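Long-range contacts in B-agarase (Agarivorans gilvus, PDB 5Z6P), which probably cleaves the beta-1,4-glycosidic bonds of agarose, as a beta-agarase of glycoside hydrolase family 50: residues Asp519-Gly523 / Met625-Val629; Trp469-Pro473 / Glu509-Gly513; Gln558-Thr562 / Asn580-Asp586. One frame throughout, in Å; residues are numbered along the deposited sequence.

Contact 1. Residues Asp519-Gly523 / Met625-Val629; sequences DGHYG and MNPEV
A histidine-carboxylate hydrogen bond, doubled by a tyrosine hydroxyl, fastens the C-terminal end of helix 518-521 to the first turn of helix 627-634, and shows how one carboxylate can serve two donors that are neighbours in sequence. His521 NE2 donates a hydrogen bond to Glu628 OE1 over 2.8 Å, nearly straight at 165° and lying in the imidazole plane. Tyr522 OH donates to the other oxygen, Glu628 OE2, at 2.6 Å. Each donor comes in on the syn side of its oxygen, about 33° out of the carboxylate plane, and the carboxylate stands steeply against both rings. The two rings lie one over the other, with Tyr522 CZ 3.4 Å above the imidazole plane, so their polar ends reach the two oxygens of a single group. Glu628 presents these oxygens through a bend at its second torsion (chi2 83°) that turns the carboxylate across the ends of the two rings. Two bonds fix the rotation of the carboxylate, and its place at the start of a helix would also be expected to favour a negative charge there.

Beside it, Asn626 CB sits 3.3 Å from His521 NE2, approaching obliquely to the ring, while Pro627 CD lies 4.1 Å from His521 CE1. Asn626 is the N-cap: its OD1 accepts from Val629 N at 2.9 Å, and the amide nitrogen is left to bind Gly513 O. Thus the residue that flanks the histidine also starts the helix carrying the glutamate. Helix 581-609 runs along this junction, with Tyr522 resting on Val584 and Tyr587, Glu628 on Ala588 and Asn626 on Leu591.

Contact 2. Residues Trp469-Pro473 / Glu509-Gly513; sequences WAALP and EKSWG
Leu472 reaches across to Ser511 and Trp512 and illustrates how one branched side chain can grip a turning loop with its two methyl groups. Its CB points at 509-513, the first torsion (chi1 -67°) carries CG on toward that loop, and the second (chi2 82°) turns CD1 to the backbone and CD2 to the indole. CD1 ends 3.5 Å from Ser511 O. CD2 lands on Trp512, 3.7 Å from the centroid of its six-membered ring and 19° off the normal: a CH-pi contact, nearest to CE3 and shifted toward the rim. Lys510 CB lies over the same face of that indole and 3.9 Å from Leu472 CD2, so the methyl and the lysine's CB sit side by side on that face.

Lys510 then stretches on toward Pro473, meeting its CD tip to tip, NZ at 4.0 Å. Ala470 CB touches Ser511 OG at the other end of the contact. Direct polar bonds between the segments are lacking, and two waters stand in for them. One accepts from Ser511 N at 3.0 Å and donates to Ala470 O; the other accepts from Lys510 NZ at 2.8 Å and donates to Ala471 O. The lysine also has a long, weak ion pair with Asp507.

Ser511 centres an inverse gamma turn, and the next residue, Trp512, packs among Tyr598, Phe599 and Phe620. A short strand, 472-473, paired with 461-462, is thereby fitted onto the loop that follows strand 501-506, a join consistent with the (beta/alpha)8 barrel of this family.

Contact 3. Residues Gln558-Thr562 / Asn580-Asp586; sequences QSWQT and NSAQVED
Trp560 and Gln583 form the tight side of this contact, where the aliphatic part of a glutamine is laid over an indole. Gln583 CG stands 3.4 Å from the centroid of the five-membered ring, only 12° off its normal, in a close CH-pi contact. At the ring edge, Trp560 NE1 donates to Asp586 OD2 over 2.8 Å, almost straight at 175° and within the indole plane, using the anti lone pair of the oxygen. Face and edge together fix the ring. Ser559 OG is pressed to 3.2 Å from Ala582 CB, its stronger partner being Tyr550 OH, which also binds Asp586 OD2.

Toward the helix start the grip slackens. Asn580 ND2 makes a long, bent bond of 3.3 Å to Ser559 O. Extended beyond CG (chi2 170°), the Gln583 chain brings its amide close to Trp560 O but at a poor angle, and a water bridges them, firmly to NE2 and weakly to the carbonyl. Within their own segment the same two residues nevertheless form a firm capping box: Gln583 N donates to Asn580 OD1 at 2.8 Å, and Asn580 N to Gln583 OE1.

The end of helix 553-560 is thus set against the start of the long helix 581-609. Helix 537-550 completes the group, with Leu546 touching both Trp560 and Asp586, and Lys549 forming a salt bridge to the aspartate.

In the fold
Followed from the N terminus, the chain first closes contact 2, where 469-473 meets 509-513 around a loop of 35 residues holding helix 478-495 and strand 501-506. Contact 1 opens soon after, at 519-523, and closes at 625-629 only after 101 mostly helical residues. Contact 3 is nested within that excursion, joining 558-562 to 580-586 at its outlying end. Contacts 1 and 2 adjoin through Asn626 and Gly513, and contacts 1 and 3 through Tyr522 and Val584, whereas contacts 2 and 3 do not touch. Helix 581-609 links the series: it begins in contact 3 and packs against both others.

Contact 1. Residues Asp519-Gly523 / Met625-Val629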
ATOM      1  N   ASP A 519      -1.757  17.721 -15.548  1.00 21.43           N
ATOM      2  CA  ASP A 519      -1.814  16.574 -16.439  1.00 20.73           C
ATOM      3  C   ASP A 519      -2.047  15.284 -15.672  1.00 22.53           C
ATOM      4  O   ASP A 519      -2.669  14.364 -16.180  1.00 24.31           O
ATOM      5  CB  ASP A 519      -0.530  16.461 -17.274  1.00 28.27           C
ATOM      6  CG  ASP A 519      -0.521  17.411 -18.461  1.00 37.16           C
ATOM      7  OD1 ASP A 519      -1.035  17.036 -19.539  1.00 39.02           O
ATOM      8  OD2 ASP A 519       0.000  18.537 -18.322  1.00 40.40           O
ATOM      9  N   GLY A 520      -1.530  15.213 -14.452  1.00 23.56           N
ATOM     10  CA  GLY A 520      -1.753  14.046 -13.619  1.00 21.92           C
ATOM     11  C   GLY A 520      -3.160  14.040 -13.046  1.00 18.18           C
ATOM     12  O   GLY A 520      -3.905  13.090 -13.199  1.00 19.99           O
ATOM     13  N   HIS A 521      -3.510  15.136 -12.394  1.00 21.25           N
ATOM     14  CA  HIS A 521      -4.795  15.295 -11.733  1.00 18.86           C
ATOM     15  C   HIS A 521      -5.968  15.048 -12.700  1.00 19.71           C
ATOM     16  O   HIS A 521      -6.843  14.224 -12.428  1.00 15.43           O
ATOM     17  CB  HIS A 521      -4.859  16.704 -11.121  1.00 16.56           C
ATOM     18  CG  HIS A 521      -6.059  16.962 -10.261  1.00 17.17           C
ATOM     19  ND1 HIS A 521      -6.069  17.939  -9.292  1.00 17.05           N
ATOM     20  CD2 HIS A 521      -7.295  16.407 -10.250  1.00 16.94           C
ATOM     21  CE1 HIS A 521      -7.253  17.966  -8.706  1.00 15.95           C
ATOM     22  NE2 HIS A 521      -8.014  17.046  -9.271  1.00 18.36           N
ATOM     23  N   TYR A 522      -5.964  15.755 -13.822  1.00 15.06           N
ATOM     24  CA  TYR A 522      -7.067  15.709 -14.779  1.00 16.45           C
ATOM     25  C   TYR A 522      -6.714  14.908 -16.036  1.00 16.41           C
ATOM     26  O   TYR A 522      -7.347  15.065 -17.066  1.00 17.84           O
ATOM     27  CB  TYR A 522      -7.495  17.143 -15.147  1.00 14.78           C
ATOM     28  CG  TYR A 522      -7.944  17.937 -13.944  1.00 15.32           C
ATOM     29  CD1 TYR A 522      -9.196  17.731 -13.390  1.00 15.32           C
ATOM     30  CD2 TYR A 522      -7.103  18.863 -13.334  1.00 18.15           C
ATOM     31  CE1 TYR A 522      -9.601  18.414 -12.273  1.00 16.42           C
ATOM     32  CE2 TYR A 522      -7.515  19.568 -12.207  1.00 17.59           C
ATOM     33  CZ  TYR A 522      -8.764  19.329 -11.691  1.00 14.47           C
ATOM     34  OH  TYR A 522      -9.206  20.004 -10.600  1.00 18.57           O
ATOM     35  N   GLY A 523      -5.710  14.037 -15.935  1.00 17.52           N
ATOM     36  CA  GLY A 523      -5.318  13.158 -17.027  1.00 16.75           C
ATOM     37  C   GLY A 523      -6.446  12.427 -17.755  1.00 17.42           C
ATOM     38  O   GLY A 523      -6.433  12.319 -18.977  1.00 14.96           O
ATOM     39  N   MET A 625      -6.568   9.790  -6.169  1.00 19.04           N
ATOM     40  CA  MET A 625      -7.697  10.496  -5.591  1.00 17.65           C
ATOM     41  C   MET A 625      -7.562  11.996  -5.718  1.00 16.98           C
ATOM     42  O   MET A 625      -6.470  12.538  -5.883  1.00 20.29           O
ATOM     43  CB  MET A 625      -7.899  10.107  -4.125  1.00 16.58           C
ATOM     44  CG  MET A 625      -6.786  10.497  -3.206  1.00 18.94           C
ATOM     45  SD  MET A 625      -7.261  10.190  -1.494  1.00 30.36           S
ATOM     46  CE  MET A 625      -8.058  11.739  -1.060  1.00 20.78           C
ATOM     47  N   ASN A 626      -8.710  12.656  -5.648  1.00 18.94           N
ATOM     48  CA  ASN A 626      -8.809  14.084  -5.874  1.00 20.14           C
ATOM     49  C   ASN A 626     -10.217  14.544  -5.486  1.00 18.02           C
ATOM     50  O   ASN A 626     -11.107  13.709  -5.338  1.00 15.22           O
ATOM     51  CB  ASN A 626      -8.488  14.394  -7.332  1.00 15.97           C
ATOM     52  CG  ASN A 626      -9.244  13.503  -8.274  1.00 17.49           C
ATOM     53  OD1 ASN A 626     -10.472  13.568  -8.345  1.00 16.37           O
ATOM     54  ND2 ASN A 626      -8.520  12.655  -9.002  1.00 17.32           N
ATOM     55  N   PRO A 627     -10.420  15.867  -5.295  1.00 21.10           N
ATOM     56  CA  PRO A 627     -11.737  16.324  -4.824  1.00 17.38           C
ATOM     57  C   PRO A 627     -12.862  15.859  -5.734  1.00 15.51           C
ATOM     58  O   PRO A 627     -13.906  15.436  -5.262  1.00 18.56           O
ATOM     59  CB  PRO A 627     -11.609  17.849  -4.838  1.00 20.43           C
ATOM     60  CG  PRO A 627     -10.149  18.096  -4.645  1.00 20.89           C
ATOM     61  CD  PRO A 627      -9.452  16.972  -5.378  1.00 18.03           C
ATOM     62  N   GLU A 628     -12.622  15.881  -7.034  1.00 16.84           N
ATOM     63  CA  GLU A 628     -13.641  15.466  -7.994  1.00 15.88           C
ATOM     64  C   GLU A 628     -14.151  14.031  -7.789  1.00 14.35           C
ATOM     65  O   GLU A 628     -15.356  13.818  -7.722  1.00 16.39           O
ATOM     66  CB  GLU A 628     -13.101  15.642  -9.410  1.00 18.95           C
ATOM     67  CG  GLU A 628     -12.884  17.102  -9.799  1.00 16.78           C
ATOM     68  CD  GLU A 628     -11.555  17.672  -9.327  1.00 20.71           C
ATOM     69  OE1 GLU A 628     -10.748  16.935  -8.715  1.00 19.29           O
ATOM     70  OE2 GLU A 628     -11.311  18.869  -9.590  1.00 23.53           O
ATOM     71  N   VAL A 629     -13.257  13.047  -7.665  1.00 15.69           N
ATOM     72  CA  VAL A 629     -13.714  11.668  -7.564  1.00 12.70           C
ATOM     73  C   VAL A 629     -14.194  11.344  -6.140  1.00 13.29           C
ATOM     74  O   VAL A 629     -15.034  10.476  -5.946  1.00 12.57           O
ATOM     75  CB  VAL A 629     -12.616  10.648  -8.043  1.00 15.03           C
ATOM     76  CG1 VAL A 629     -12.261  10.909  -9.523  1.00 10.62           C
ATOM     77  CG2 VAL A 629     -11.371  10.693  -7.171  1.00 13.51           C
TER

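Contact 2. Residues Trp469-Pro473 / Glu509-Gly513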
ATOM      1  N   TRP A 469      -2.447   1.400 -19.803  1.00 47.04           N
ATOM      2  CA  TRP A 469      -1.791   0.507 -18.855  1.00 52.19           C
ATOM      3  C   TRP A 469      -2.622   0.300 -17.584  1.00 53.35           C
ATOM      4  O   TRP A 469      -2.795  -0.833 -17.111  1.00 51.96           O
ATOM      5  CB  TRP A 469      -0.405   1.054 -18.506  1.00 56.25           C
ATOM      6  CG  TRP A 469       0.137   0.561 -17.204  1.00 61.06           C
ATOM      7  CD1 TRP A 469       0.500  -0.716 -16.900  1.00 68.82           C
ATOM      8  CD2 TRP A 469       0.413   1.347 -16.036  1.00 65.18           C
ATOM      9  NE1 TRP A 469       0.970  -0.781 -15.610  1.00 69.53           N
ATOM     10  CE2 TRP A 469       0.926   0.470 -15.058  1.00 65.68           C
ATOM     11  CE3 TRP A 469       0.271   2.703 -15.721  1.00 61.45           C
ATOM     12  CZ2 TRP A 469       1.294   0.903 -13.788  1.00 67.34           C
ATOM     13  CZ3 TRP A 469       0.638   3.132 -14.461  1.00 62.94           C
ATOM     14  CH2 TRP A 469       1.144   2.232 -13.508  1.00 69.51           C
ATOM     15  N   ALA A 470      -3.118   1.402 -17.028  1.00 43.07           N
ATOM     16  CA  ALA A 470      -4.040   1.346 -15.905  1.00 34.89           C
ATOM     17  C   ALA A 470      -5.324   2.075 -16.281  1.00 29.89           C
ATOM     18  O   ALA A 470      -5.669   3.091 -15.690  1.00 30.28           O
ATOM     19  CB  ALA A 470      -3.417   1.954 -14.668  1.00 38.53           C
ATOM     20  N   ALA A 471      -6.014   1.552 -17.284  1.00 23.82           N
ATOM     21  CA  ALA A 471      -7.231   2.154 -17.779  1.00 21.47           C
ATOM     22  C   ALA A 471      -8.409   1.888 -16.842  1.00 20.98           C
ATOM     23  O   ALA A 471      -8.420   0.914 -16.096  1.00 19.74           O
ATOM     24  CB  ALA A 471      -7.530   1.637 -19.161  1.00 22.61           C
ATOM     25  N   LEU A 472      -9.392   2.773 -16.882  1.00 19.73           N
ATOM     26  CA  LEU A 472     -10.585   2.659 -16.051  1.00 17.10           C
ATOM     27  C   LEU A 472     -11.774   2.304 -16.934  1.00 16.93           C
ATOM     28  O   LEU A 472     -11.748   2.538 -18.129  1.00 15.77           O
ATOM     29  CB  LEU A 472     -10.854   3.968 -15.291  1.00 14.74           C
ATOM     30  CG  LEU A 472      -9.874   4.406 -14.201  1.00 15.71           C
ATOM     31  CD1 LEU A 472      -8.683   5.114 -14.766  1.00 14.67           C
ATOM     32  CD2 LEU A 472     -10.573   5.288 -13.197  1.00 15.67           C
ATOM     33  N   PRO A 473     -12.823   1.739 -16.346  1.00 16.06           N
ATOM     34  CA  PRO A 473     -13.939   1.420 -17.237  1.00 15.82           C
ATOM     35  C   PRO A 473     -14.673   2.676 -17.728  1.00 17.28           C
ATOM     36  O   PRO A 473     -14.634   3.701 -17.060  1.00 14.08           O
ATOM     37  CB  PRO A 473     -14.844   0.553 -16.364  1.00 16.83           C
ATOM     38  CG  PRO A 473     -14.473   0.898 -14.965  1.00 19.01           C
ATOM     39  CD  PRO A 473     -13.012   1.200 -14.990  1.00 15.47           C
ATOM     40  N   GLU A 509      -8.018   0.802  -5.763  1.00 12.97           N
ATOM     41  CA  GLU A 509      -6.967   1.711  -6.184  1.00 12.88           C
ATOM     42  C   GLU A 509      -6.904   1.984  -7.696  1.00 17.96           C
ATOM     43  O   GLU A 509      -5.882   1.720  -8.347  1.00 17.94           O
ATOM     44  CB  GLU A 509      -5.602   1.170  -5.687  1.00 12.60           C
ATOM     45  CG  GLU A 509      -5.457   1.133  -4.149  1.00 14.90           C
ATOM     46  CD  GLU A 509      -4.020   0.862  -3.665  1.00 13.24           C
ATOM     47  OE1 GLU A 509      -3.182   0.446  -4.482  1.00 17.92           O
ATOM     48  OE2 GLU A 509      -3.737   1.089  -2.473  1.00 15.30           O
ATOM     49  N   LYS A 510      -7.988   2.505  -8.261  1.00 16.01           N
ATOM     50  CA  LYS A 510      -7.946   2.906  -9.667  1.00 18.58           C
ATOM     51  C   LYS A 510      -7.128   4.204  -9.828  1.00 15.69           C
ATOM     52  O   LYS A 510      -6.983   4.977  -8.880  1.00 11.41           O
ATOM     53  CB  LYS A 510      -9.366   3.080 -10.231  1.00 16.17           C
ATOM     54  CG  LYS A 510     -10.167   1.800 -10.289  1.00 16.13           C
ATOM     55  CD  LYS A 510     -11.492   1.987 -11.038  1.00 18.27           C
ATOM     56  CE  LYS A 510     -12.318   0.696 -11.053  1.00 16.86           C
ATOM     57  NZ  LYS A 510     -11.589  -0.456 -11.685  1.00 17.74           N
ATOM     58  N   SER A 511      -6.598   4.435 -11.028  1.00 15.24           N
ATOM     59  CA  SER A 511      -5.833   5.651 -11.309  1.00 17.77           C
ATOM     60  C   SER A 511      -6.731   6.856 -11.640  1.00 13.85           C
ATOM     61  O   SER A 511      -6.780   7.296 -12.786  1.00 16.56           O
ATOM     62  CB  SER A 511      -4.851   5.397 -12.459  1.00 16.26           C
ATOM     63  OG  SER A 511      -3.864   4.451 -12.089  1.00 20.54           O
ATOM     64  N   TRP A 512      -7.428   7.394 -10.639  1.00 16.45           N
ATOM     65  CA  TRP A 512      -8.458   8.425 -10.886  1.00 16.11           C
ATOM     66  C   TRP A 512      -7.854   9.775 -11.251  1.00 16.80           C
ATOM     67  O   TRP A 512      -8.555  10.676 -11.721  1.00 15.42           O
ATOM     68  CB  TRP A 512      -9.359   8.617  -9.664  1.00 13.08           C
ATOM     69  CG  TRP A 512     -10.236   7.474  -9.308  1.00 13.88           C
ATOM     70  CD1 TRP A 512     -10.057   6.576  -8.280  1.00 12.67           C
ATOM     71  CD2 TRP A 512     -11.446   7.093  -9.969  1.00 13.21           C
ATOM     72  NE1 TRP A 512     -11.102   5.684  -8.249  1.00 12.76           N
ATOM     73  CE2 TRP A 512     -11.955   5.967  -9.280  1.00 13.06           C
ATOM     74  CE3 TRP A 512     -12.141   7.589 -11.083  1.00 12.12           C
ATOM     75  CZ2 TRP A 512     -13.144   5.344  -9.664  1.00 11.28           C
ATOM     76  CZ3 TRP A 512     -13.319   6.969 -11.456  1.00 12.72           C
ATOM     77  CH2 TRP A 512     -13.810   5.864 -10.749  1.00 11.80           C
ATOM     78  N   GLY A 513      -6.557   9.918 -11.003  1.00 15.43           N
ATOM     79  CA  GLY A 513      -5.873  11.176 -11.191  1.00 14.34           C
ATOM     80  C   GLY A 513      -5.039  11.539  -9.967  1.00 17.24           C
ATOM     81  O   GLY A 513      -5.540  11.576  -8.847  1.00 17.23           O
TER
HETATM   82  O   HOH W   1      -7.039   2.151 -12.883  1.00 19.88           O
HETATM   83  O   HOH W   2      -9.634   0.205 -13.601  1.00 20.90           O

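Contact 3. Residues Gln558-Thr562 / Asn580-Asp586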
ATOM      1  N   GLN A 558     -13.762  31.005 -27.037  1.00 24.81           N
ATOM      2  CA  GLN A 558     -13.431  32.192 -26.251  1.00 23.88           C
ATOM      3  C   GLN A 558     -12.774  31.811 -24.920  1.00 25.59           C
ATOM      4  O   GLN A 558     -11.743  32.351 -24.539  1.00 25.36           O
ATOM      5  CB  GLN A 558     -14.698  33.014 -25.989  1.00 25.14           C
ATOM      6  CG  GLN A 558     -14.480  34.481 -25.631  1.00 37.97           C
ATOM      7  CD  GLN A 558     -13.288  35.100 -26.346  1.00 45.96           C
ATOM      8  OE1 GLN A 558     -12.275  35.436 -25.724  1.00 44.21           O
ATOM      9  NE2 GLN A 558     -13.407  35.258 -27.663  1.00 46.54           N
ATOM     10  N   SER A 559     -13.388  30.859 -24.232  1.00 24.57           N
ATOM     11  CA  SER A 559     -12.921  30.406 -22.928  1.00 22.26           C
ATOM     12  C   SER A 559     -11.647  29.565 -23.013  1.00 20.89           C
ATOM     13  O   SER A 559     -10.725  29.766 -22.235  1.00 21.45           O
ATOM     14  CB  SER A 559     -14.039  29.628 -22.238  1.00 20.37           C
ATOM     15  OG  SER A 559     -13.553  28.859 -21.162  1.00 23.14           O
ATOM     16  N   TRP A 560     -11.603  28.638 -23.967  1.00 20.95           N
ATOM     17  CA  TRP A 560     -10.467  27.736 -24.116  1.00 23.14           C
ATOM     18  C   TRP A 560      -9.313  28.339 -24.920  1.00 26.61           C
ATOM     19  O   TRP A 560      -8.226  27.786 -24.928  1.00 24.47           O
ATOM     20  CB  TRP A 560     -10.893  26.434 -24.795  1.00 20.66           C
ATOM     21  CG  TRP A 560     -11.619  25.501 -23.922  1.00 17.30           C
ATOM     22  CD1 TRP A 560     -12.260  25.797 -22.762  1.00 16.66           C
ATOM     23  CD2 TRP A 560     -11.773  24.096 -24.124  1.00 17.20           C
ATOM     24  NE1 TRP A 560     -12.815  24.675 -22.234  1.00 18.81           N
ATOM     25  CE2 TRP A 560     -12.532  23.614 -23.045  1.00 16.44           C
ATOM     26  CE3 TRP A 560     -11.356  23.210 -25.117  1.00 18.94           C
ATOM     27  CZ2 TRP A 560     -12.876  22.274 -22.929  1.00 18.66           C
ATOM     28  CZ3 TRP A 560     -11.690  21.881 -24.998  1.00 15.62           C
ATOM     29  CH2 TRP A 560     -12.454  21.423 -23.913  1.00 14.63           C
ATOM     30  N   GLN A 561      -9.572  29.460 -25.590  1.00 25.64           N
ATOM     31  CA  GLN A 561      -8.632  30.066 -26.534  1.00 27.03           C
ATOM     32  C   GLN A 561      -8.272  29.063 -27.623  1.00 23.88           C
ATOM     33  O   GLN A 561      -7.106  28.845 -27.918  1.00 26.97           O
ATOM     34  CB  GLN A 561      -7.380  30.579 -25.816  1.00 29.13           C
ATOM     35  CG  GLN A 561      -7.630  31.747 -24.847  1.00 29.49           C
ATOM     36  CD  GLN A 561      -8.107  33.025 -25.538  1.00 41.68           C
ATOM     37  OE1 GLN A 561      -8.075  33.136 -26.762  1.00 49.29           O
ATOM     38  NE2 GLN A 561      -8.561  33.992 -24.747  1.00 47.63           N
ATOM     39  N   THR A 562      -9.304  28.437 -28.187  1.00 25.22           N
ATOM     40  CA  THR A 562      -9.166  27.466 -29.263  1.00 23.44           C
ATOM     41  C   THR A 562      -9.874  27.968 -30.521  1.00 23.34           C
ATOM     42  O   THR A 562     -10.552  28.976 -30.476  1.00 24.89           O
ATOM     43  CB  THR A 562      -9.750  26.094 -28.871  1.00 25.24           C
ATOM     44  OG1 THR A 562     -11.107  26.261 -28.431  1.00 24.50           O
ATOM     45  CG2 THR A 562      -8.909  25.440 -27.758  1.00 20.94           C
ATOM     46  N   ASN A 580      -5.539  26.307 -19.573  1.00 24.68           N
ATOM     47  CA  ASN A 580      -5.682  27.565 -18.841  1.00 22.11           C
ATOM     48  C   ASN A 580      -6.634  27.368 -17.675  1.00 23.08           C
ATOM     49  O   ASN A 580      -7.106  26.261 -17.449  1.00 25.91           O
ATOM     50  CB  ASN A 580      -6.138  28.717 -19.765  1.00 25.55           C
ATOM     51  CG  ASN A 580      -7.438  28.420 -20.521  1.00 23.12           C
ATOM     52  OD1 ASN A 580      -8.292  27.675 -20.063  1.00 25.66           O
ATOM     53  ND2 ASN A 580      -7.576  29.016 -21.688  1.00 21.55           N
ATOM     54  N   SER A 581      -6.921  28.422 -16.923  1.00 23.06           N
ATOM     55  CA  SER A 581      -7.717  28.237 -15.710  1.00 25.68           C
ATOM     56  C   SER A 581      -9.162  27.857 -16.027  1.00 22.39           C
ATOM     57  O   SER A 581      -9.792  27.130 -15.263  1.00 22.43           O
ATOM     58  CB  SER A 581      -7.679  29.486 -14.829  1.00 24.65           C
ATOM     59  OG  SER A 581      -8.053  30.630 -15.554  1.00 34.07           O
ATOM     60  N   ALA A 582      -9.678  28.328 -17.157  1.00 23.65           N
ATOM     61  CA  ALA A 582     -11.041  27.977 -17.558  1.00 22.08           C
ATOM     62  C   ALA A 582     -11.141  26.508 -17.971  1.00 18.31           C
ATOM     63  O   ALA A 582     -12.068  25.813 -17.587  1.00 19.95           O
ATOM     64  CB  ALA A 582     -11.511  28.867 -18.678  1.00 20.76           C
ATOM     65  N   GLN A 583     -10.183  26.041 -18.757  1.00 19.43           N
ATOM     66  CA  GLN A 583     -10.141  24.637 -19.135  1.00 17.70           C
ATOM     67  C   GLN A 583     -10.032  23.712 -17.924  1.00 19.18           C
ATOM     68  O   GLN A 583     -10.606  22.632 -17.926  1.00 21.87           O
ATOM     69  CB  GLN A 583      -8.978  24.376 -20.098  1.00 19.55           C
ATOM     70  CG  GLN A 583      -9.238  24.893 -21.512  1.00 22.67           C
ATOM     71  CD  GLN A 583      -8.000  24.866 -22.400  1.00 21.94           C
ATOM     72  OE1 GLN A 583      -6.885  25.072 -21.937  1.00 24.24           O
ATOM     73  NE2 GLN A 583      -8.206  24.634 -23.686  1.00 21.01           N
ATOM     74  N   VAL A 584      -9.301  24.129 -16.891  1.00 19.69           N
ATOM     75  CA  VAL A 584      -9.128  23.279 -15.710  1.00 16.27           C
ATOM     76  C   VAL A 584     -10.433  23.186 -14.917  1.00 18.37           C
ATOM     77  O   VAL A 584     -10.792  22.118 -14.446  1.00 19.58           O
ATOM     78  CB  VAL A 584      -7.977  23.780 -14.810  1.00 16.98           C
ATOM     79  CG1 VAL A 584      -7.971  23.063 -13.471  1.00 15.67           C
ATOM     80  CG2 VAL A 584      -6.631  23.569 -15.525  1.00 17.94           C
ATOM     81  N   GLU A 585     -11.163  24.293 -14.796  1.00 20.72           N
ATOM     82  CA  GLU A 585     -12.523  24.225 -14.256  1.00 20.43           C
ATOM     83  C   GLU A 585     -13.363  23.193 -15.019  1.00 16.18           C
ATOM     84  O   GLU A 585     -14.059  22.394 -14.418  1.00 18.69           O
ATOM     85  CB  GLU A 585     -13.209  25.595 -14.308  1.00 21.50           C
ATOM     86  CG  GLU A 585     -12.791  26.563 -13.204  1.00 20.83           C
ATOM     87  CD  GLU A 585     -13.045  28.025 -13.578  1.00 30.92           C
ATOM     88  OE1 GLU A 585     -12.504  28.920 -12.897  1.00 34.67           O
ATOM     89  OE2 GLU A 585     -13.773  28.285 -14.558  1.00 31.23           O
ATOM     90  N   ASP A 586     -13.268  23.208 -16.345  1.00 18.67           N
ATOM     91  CA  ASP A 586     -13.983  22.245 -17.182  1.00 16.15           C
ATOM     92  C   ASP A 586     -13.462  20.807 -16.986  1.00 15.57           C
ATOM     93  O   ASP A 586     -14.248  19.884 -16.912  1.00 14.59           O
ATOM     94  CB  ASP A 586     -13.905  22.661 -18.662  1.00 16.31           C
ATOM     95  CG  ASP A 586     -14.760  23.896 -18.967  1.00 18.34           C
ATOM     96  OD1 ASP A 586     -15.749  24.100 -18.254  1.00 18.05           O
ATOM     97  OD2 ASP A 586     -14.443  24.657 -19.899  1.00 17.51           O
TER
HETATM   98  O   HOH W   3      -6.103  25.204 -25.476  1.00 25.21           O